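Local coordinates for protein poly-beta-hydroxybuterate polymerase (Cupriavidus necator, PDB 5T6O) that probably acts as an acyltransferase that polymerises hydroxybutyrate units into polyhydroxybutyrate without a template, this chain being its catalytic alpha/beta-hydrolase domain, at residues 68-73 with 353-358; 192-197 with 220-225. The protein carries 1 engineered substitution. All blocks are in the same frame, centred on the assembly; numbering follows the deposited sequence.

Contact 1: 68-73 with 353-358; sequences QGHTVF and AWLAGQ
His-70 and Leu-355 carry this contact almost alone, an imidazole lying against one methyl branch of a helix-borne leucine. From CB, which is directed at the helix 348-358, the His-70 side chain runs with CG anti to its own carbonyl carbon (chi1 -59°), and this extends the ring across the gap between the two backbones. CG is still 4.1 Å from Leu-355 CD2, and His-70 CD2 is 4.2 Å from that methyl. Further out the fit tightens: ND1 comes to 3.7 Å of Leu-355 CD2, and CE1 touches the same methyl at 3.5 Å and Leu-355 CG at 3.6 Å. NE2, on the other flank of the tip, lies 3.8 Å from Leu-355 CD2. That methyl therefore sits over one ring face, 3.7 Å from the centroid and 17° off the ring normal, a CH-pi contact. The backbone N of Ala-356 is 4.1 Å from His-70 CE1, near the ring plane, a loose approach. The imidazole and the leucine branch run antiparallel, overlapping at their ends. His-36 also packs against the His-70 ring, and Val-65 adds an apolar neighbour from the helix 61-67. Just before the histidine, Gly-69 closes that helix in a Schellman motif with positive phi. The helix leads into strand 72-77 of the central mixed sheet of the alpha/beta-hydrolase fold, and the late helix 348-358 packs on the link between them.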
loop_
_atom_site.group_PDB
_atom_site.type_symbol
_atom_site.label_atom_id
_atom_site.label_comp_id
_atom_site.label_asym_id
_atom_site.label_seq_id
_atom_site.Cartn_x
_atom_site.Cartn_y
_atom_site.Cartn_z
ATOM N N GLN A 68 37.577 5.461 15.230
ATOM C CA GLN A 68 37.405 6.900 15.080
ATOM C C GLN A 68 37.780 7.672 16.338
ATOM O O GLN A 68 37.631 8.896 16.362
ATOM C CB GLN A 68 35.957 7.230 14.690
ATOM C CG GLN A 68 35.561 6.755 13.304
ATOM C CD GLN A 68 36.475 7.307 12.230
ATOM O OE1 GLN A 68 36.993 6.562 11.406
ATOM N NE2 GLN A 68 36.679 8.617 12.237
ATOM N N GLY A 69 38.243 6.998 17.386
ATOM C CA GLY A 69 38.715 7.694 18.560
ATOM C C GLY A 69 37.696 7.931 19.649
ATOM O O GLY A 69 37.795 8.937 20.361
ATOM N N HIS A 70 36.723 7.037 19.823
ATOM C CA HIS A 70 35.824 7.096 20.965
ATOM C C HIS A 70 36.055 5.903 21.877
ATOM O O HIS A 70 36.288 4.782 21.406
ATOM C CB HIS A 70 34.354 7.122 20.527
ATOM C CG HIS A 70 34.013 8.273 19.637
ATOM N ND1 HIS A 70 33.360 9.402 20.090
ATOM C CD2 HIS A 70 34.258 8.482 18.320
ATOM C CE1 HIS A 70 33.196 10.244 19.086
ATOM N NE2 HIS A 70 33.730 9.708 18.002
ATOM N N THR A 71 36.002 6.157 23.181
ATOM C CA THR A 71 35.874 5.088 24.161
ATOM C C THR A 71 34.464 4.526 24.075
ATOM O O THR A 71 33.490 5.278 24.184
ATOM C CB THR A 71 36.146 5.629 25.560
ATOM O OG1 THR A 71 37.430 6.266 25.586
ATOM C CG2 THR A 71 36.081 4.504 26.617
ATOM N N VAL A 72 34.340 3.219 23.867
ATOM C CA VAL A 72 33.041 2.578 23.693
ATOM C C VAL A 72 32.779 1.643 24.865
ATOM O O VAL A 72 33.607 0.777 25.175
ATOM C CB VAL A 72 32.954 1.817 22.356
ATOM C CG1 VAL A 72 31.628 1.057 22.250
ATOM C CG2 VAL A 72 33.101 2.785 21.169
ATOM N N PHE A 73 31.625 1.816 25.507
ATOM C CA PHE A 73 31.064 0.872 26.465
ATOM C C PHE A 73 29.825 0.246 25.843
ATOM O O PHE A 73 29.187 0.853 24.974
ATOM C CB PHE A 73 30.667 1.558 27.772
ATOM C CG PHE A 73 31.819 2.144 28.546
ATOM C CD1 PHE A 73 32.461 1.396 29.528
ATOM C CD2 PHE A 73 32.198 3.462 28.357
ATOM C CE1 PHE A 73 33.493 1.947 30.281
ATOM C CE2 PHE A 73 33.244 4.022 29.101
ATOM C CZ PHE A 73 33.889 3.258 30.068
ATOM N N ALA A 353 30.984 11.938 12.296
ATOM C CA ALA A 353 31.304 13.361 12.321
ATOM C C ALA A 353 30.363 14.107 13.256
ATOM O O ALA A 353 30.796 14.978 14.017
ATOM C CB ALA A 353 31.249 13.948 10.907
ATOM N N TRP A 354 29.072 13.770 13.219
ATOM C CA TRP A 354 28.122 14.336 14.175
ATOM C C TRP A 354 28.505 13.967 15.601
ATOM O O TRP A 354 28.516 14.826 16.492
ATOM C CB TRP A 354 26.706 13.853 13.841
ATOM C CG TRP A 354 25.610 14.274 14.819
ATOM C CD1 TRP A 354 24.791 15.370 14.724
ATOM C CD2 TRP A 354 25.206 13.572 16.003
ATOM N NE1 TRP A 354 23.914 15.399 15.796
ATOM C CE2 TRP A 354 24.148 14.309 16.590
ATOM C CE3 TRP A 354 25.636 12.400 16.627
ATOM C CZ2 TRP A 354 23.524 13.910 17.778
ATOM C CZ3 TRP A 354 25.005 11.998 17.808
ATOM C CH2 TRP A 354 23.966 12.760 18.371
ATOM N N LEU A 355 28.869 12.699 15.827
ATOM C CA LEU A 355 29.211 12.259 17.177
ATOM C C LEU A 355 30.474 12.950 17.683
ATOM O O LEU A 355 30.567 13.297 18.866
ATOM C CB LEU A 355 29.387 10.742 17.204
ATOM C CG LEU A 355 29.664 10.124 18.576
ATOM C CD1 LEU A 355 28.417 10.200 19.443
ATOM C CD2 LEU A 355 30.108 8.688 18.397
ATOM N N ALA A 356 31.457 13.154 16.805
ATOM C CA ALA A 356 32.659 13.863 17.228
ATOM C C ALA A 356 32.313 15.240 17.788
ATOM O O ALA A 356 32.889 15.673 18.793
ATOM C CB ALA A 356 33.641 13.974 16.062
ATOM N N GLY A 357 31.357 15.935 17.165
ATOM C CA GLY A 357 30.958 17.251 17.642
ATOM C C GLY A 357 30.298 17.240 19.006
ATOM O O GLY A 357 30.217 18.288 19.657
ATOM N N GLN A 358 29.815 16.085 19.448
ATOM C CA GLN A 358 29.230 15.949 20.774
ATOM C C GLN A 358 30.211 15.428 21.820
ATOM O O GLN A 358 29.865 15.395 23.003
ATOM C CB GLN A 358 28.022 14.997 20.721
ATOM C CG GLN A 358 27.117 15.142 19.500
ATOM C CD GLN A 358 26.344 16.443 19.499
ATOM O OE1 GLN A 358 26.254 17.117 20.521
ATOM N NE2 GLN A 358 25.787 16.806 18.346
#

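Contact 2: 192-197 with 220-225; sequences NTFSFL and FDLLFW
Thr-193 and Phe-194, the first two residues of a type I beta turn, pack against the side of the helix 220-227 within the alpha/beta-hydrolase domain. Asn-192 steadies the turn through an Asx motif, its OD1 accepting from Ser-195 N at 2.9 Å with an N-H...O angle of 136°. On the helix, Leu-222 is the first to reach the turn. With CG anti to its backbone N (chi1 -176°), it brings both methyls to the outer end of the Phe-194 ring: CD2 lies 3.8 Å from Phe-194 CE1, while CD1 is 4.1 Å from Phe-194 CZ. Phe-161 and Glu-164 of the second subunit also pack on Phe-194, so the packing around this ring continues into the interface with that subunit. One turn further along, Trp-225 presents the far end of its indole to both turn residues. Its CZ3 meets Phe-194 CE1 at 4.1 Å, rim to rim, and the phenyl and indole side chains run nearly perpendicular. The indole is anchored by a hydrogen bond from NE1 to Lys-49 O, and the Thr-193 hydroxyl is hydrogen-bonded to Asn-48 ND2. The same oxygen, Thr-193 OG1, lies 3.2 Å from Trp-225 CH2, obliquely to the indole, with the Thr-193 CB 3.7 Å from that carbon.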
loop_
_atom_site.group_PDB
_atom_site.type_symbol
_atom_site.label_atom_id
_atom_site.label_comp_id
_atom_site.label_asym_id
_atom_site.label_seq_id
_atom_site.Cartn_x
_atom_site.Cartn_y
_atom_site.Cartn_z
ATOM N N ASN A 192 13.300 -13.522 18.625
ATOM C CA ASN A 192 14.321 -13.134 17.670
ATOM C C ASN A 192 13.815 -11.916 16.914
ATOM O O ASN A 192 12.672 -11.487 17.080
ATOM C CB ASN A 192 14.683 -14.291 16.739
ATOM C CG ASN A 192 13.493 -14.811 15.981
ATOM O OD1 ASN A 192 12.654 -14.047 15.531
ATOM N ND2 ASN A 192 13.401 -16.123 15.861
ATOM N N THR A 193 14.683 -11.349 16.082
ATOM C CA THR A 193 14.391 -10.058 15.479
ATOM C C THR A 193 13.490 -10.201 14.260
ATOM O O THR A 193 12.455 -9.532 14.165
ATOM C CB THR A 193 15.698 -9.362 15.082
ATOM O OG1 THR A 193 16.486 -9.132 16.255
ATOM C CG2 THR A 193 15.413 -8.034 14.398
ATOM N N PHE A 194 13.872 -11.061 13.316
ATOM C CA PHE A 194 13.129 -11.101 12.062
ATOM C C PHE A 194 11.775 -11.771 12.210
ATOM O O PHE A 194 10.886 -11.507 11.396
ATOM C CB PHE A 194 13.977 -11.768 10.980
ATOM C CG PHE A 194 14.978 -10.824 10.385
ATOM C CD1 PHE A 194 16.171 -10.561 11.035
ATOM C CD2 PHE A 194 14.685 -10.128 9.222
ATOM C CE1 PHE A 194 17.078 -9.657 10.504
ATOM C CE2 PHE A 194 15.590 -9.222 8.680
ATOM C CZ PHE A 194 16.782 -8.981 9.327
ATOM N N SER A 195 11.573 -12.580 13.253
ATOM C CA SER A 195 10.257 -13.152 13.512
ATOM C C SER A 195 9.661 -12.675 14.838
ATOM O O SER A 195 8.839 -13.376 15.438
ATOM C CB SER A 195 10.323 -14.681 13.467
ATOM O OG SER A 195 10.751 -15.126 12.180
ATOM N N PHE A 196 10.040 -11.481 15.313
ATOM C CA PHE A 196 9.456 -11.000 16.564
ATOM C C PHE A 196 7.939 -10.846 16.473
ATOM O O PHE A 196 7.235 -11.035 17.473
ATOM C CB PHE A 196 10.063 -9.667 17.018
ATOM C CG PHE A 196 9.551 -9.237 18.368
ATOM C CD1 PHE A 196 9.856 -9.983 19.492
ATOM C CD2 PHE A 196 8.688 -8.160 18.495
ATOM C CE1 PHE A 196 9.365 -9.628 20.740
ATOM C CE2 PHE A 196 8.188 -7.800 19.737
ATOM C CZ PHE A 196 8.540 -8.537 20.863
ATOM N N LEU A 197 7.406 -10.502 15.307
ATOM C CA LEU A 197 5.954 -10.475 15.147
ATOM C C LEU A 197 5.465 -11.656 14.313
ATOM O O LEU A 197 4.481 -11.549 13.583
ATOM C CB LEU A 197 5.506 -9.150 14.524
ATOM C CG LEU A 197 5.921 -7.925 15.351
ATOM C CD1 LEU A 197 5.567 -6.621 14.632
ATOM C CD2 LEU A 197 5.318 -7.973 16.758
ATOM N N PHE A 220 24.686 -15.485 5.792
ATOM C CA PHE A 220 24.696 -16.511 6.832
ATOM C C PHE A 220 25.033 -15.940 8.209
ATOM O O PHE A 220 24.546 -16.455 9.226
ATOM C CB PHE A 220 25.668 -17.634 6.451
ATOM C CG PHE A 220 25.108 -18.605 5.422
ATOM C CD1 PHE A 220 24.179 -18.185 4.478
ATOM C CD2 PHE A 220 25.485 -19.930 5.422
ATOM C CE1 PHE A 220 23.661 -19.063 3.539
ATOM C CE2 PHE A 220 24.967 -20.815 4.486
ATOM C CZ PHE A 220 24.051 -20.377 3.545
ATOM N N ASP A 221 25.845 -14.884 8.287
ATOM C CA ASP A 221 26.126 -14.367 9.624
ATOM C C ASP A 221 24.913 -13.650 10.200
ATOM O O ASP A 221 24.680 -13.710 11.416
ATOM C CB ASP A 221 27.379 -13.474 9.638
ATOM C CG ASP A 221 27.328 -12.313 8.648
ATOM O OD1 ASP A 221 26.304 -12.095 7.973
ATOM O OD2 ASP A 221 28.344 -11.587 8.561
ATOM N N LEU A 222 24.105 -13.007 9.351
ATOM C CA LEU A 222 22.824 -12.487 9.819
ATOM C C LEU A 222 21.946 -13.615 10.341
ATOM O O LEU A 222 21.344 -13.499 11.412
ATOM C CB LEU A 222 22.113 -11.722 8.696
ATOM C CG LEU A 222 20.790 -11.009 9.002
ATOM C CD1 LEU A 222 20.561 -9.934 7.949
ATOM C CD2 LEU A 222 19.620 -11.970 8.985
ATOM N N LEU A 223 21.844 -14.710 9.588
ATOM C CA LEU A 223 20.984 -15.810 10.017
ATOM C C LEU A 223 21.500 -16.440 11.310
ATOM O O LEU A 223 20.713 -16.837 12.178
ATOM C CB LEU A 223 20.876 -16.850 8.903
ATOM C CG LEU A 223 20.167 -16.353 7.627
ATOM C CD1 LEU A 223 20.183 -17.423 6.544
ATOM C CD2 LEU A 223 18.760 -15.959 7.960
ATOM N N PHE A 224 22.819 -16.528 11.462
ATOM C CA PHE A 224 23.380 -17.033 12.712
ATOM C C PHE A 224 22.985 -16.153 13.889
ATOM O O PHE A 224 22.516 -16.649 14.923
ATOM C CB PHE A 224 24.902 -17.134 12.605
ATOM C CG PHE A 224 25.582 -17.387 13.919
ATOM C CD1 PHE A 224 25.595 -18.663 14.475
ATOM C CD2 PHE A 224 26.216 -16.353 14.600
ATOM C CE1 PHE A 224 26.213 -18.900 15.684
ATOM C CE2 PHE A 224 26.841 -16.591 15.817
ATOM C CZ PHE A 224 26.847 -17.870 16.350
ATOM N N TRP A 225 23.170 -14.834 13.749
ATOM C CA TRP A 225 22.768 -13.903 14.800
ATOM C C TRP A 225 21.279 -14.011 15.090
ATOM O O TRP A 225 20.864 -14.120 16.249
ATOM C CB TRP A 225 23.120 -12.471 14.395
ATOM C CG TRP A 225 22.475 -11.444 15.265
ATOM C CD1 TRP A 225 22.816 -11.134 16.564
ATOM C CD2 TRP A 225 21.374 -10.589 14.923
ATOM N NE1 TRP A 225 21.978 -10.150 17.042
ATOM C CE2 TRP A 225 21.098 -9.790 16.054
ATOM C CE3 TRP A 225 20.595 -10.417 13.759
ATOM C CZ2 TRP A 225 20.094 -8.820 16.058
ATOM C CZ3 TRP A 225 19.583 -9.464 13.770
ATOM C CH2 TRP A 225 19.346 -8.672 14.912
#

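Both contacts are largely buried, yet they lie on opposite sides of the chain's centre, their own centres about 28 Å apart and their nearest atoms about 15 Å apart. They share no element. Contact 1 joins the lead-in to a strand of the main sheet to a late helix and spans 279 intervening residues, and contact 2 lies within the loop it closes. Contact 2 is the more local, linking a turn and a helix only 22 residues apart. Neither relies on polar pairing between its segments, but a methyl over an imidazole serves the first, whereas aromatic rims, leucine methyls and a hydroxyl meet in the second, which also reaches the second subunit.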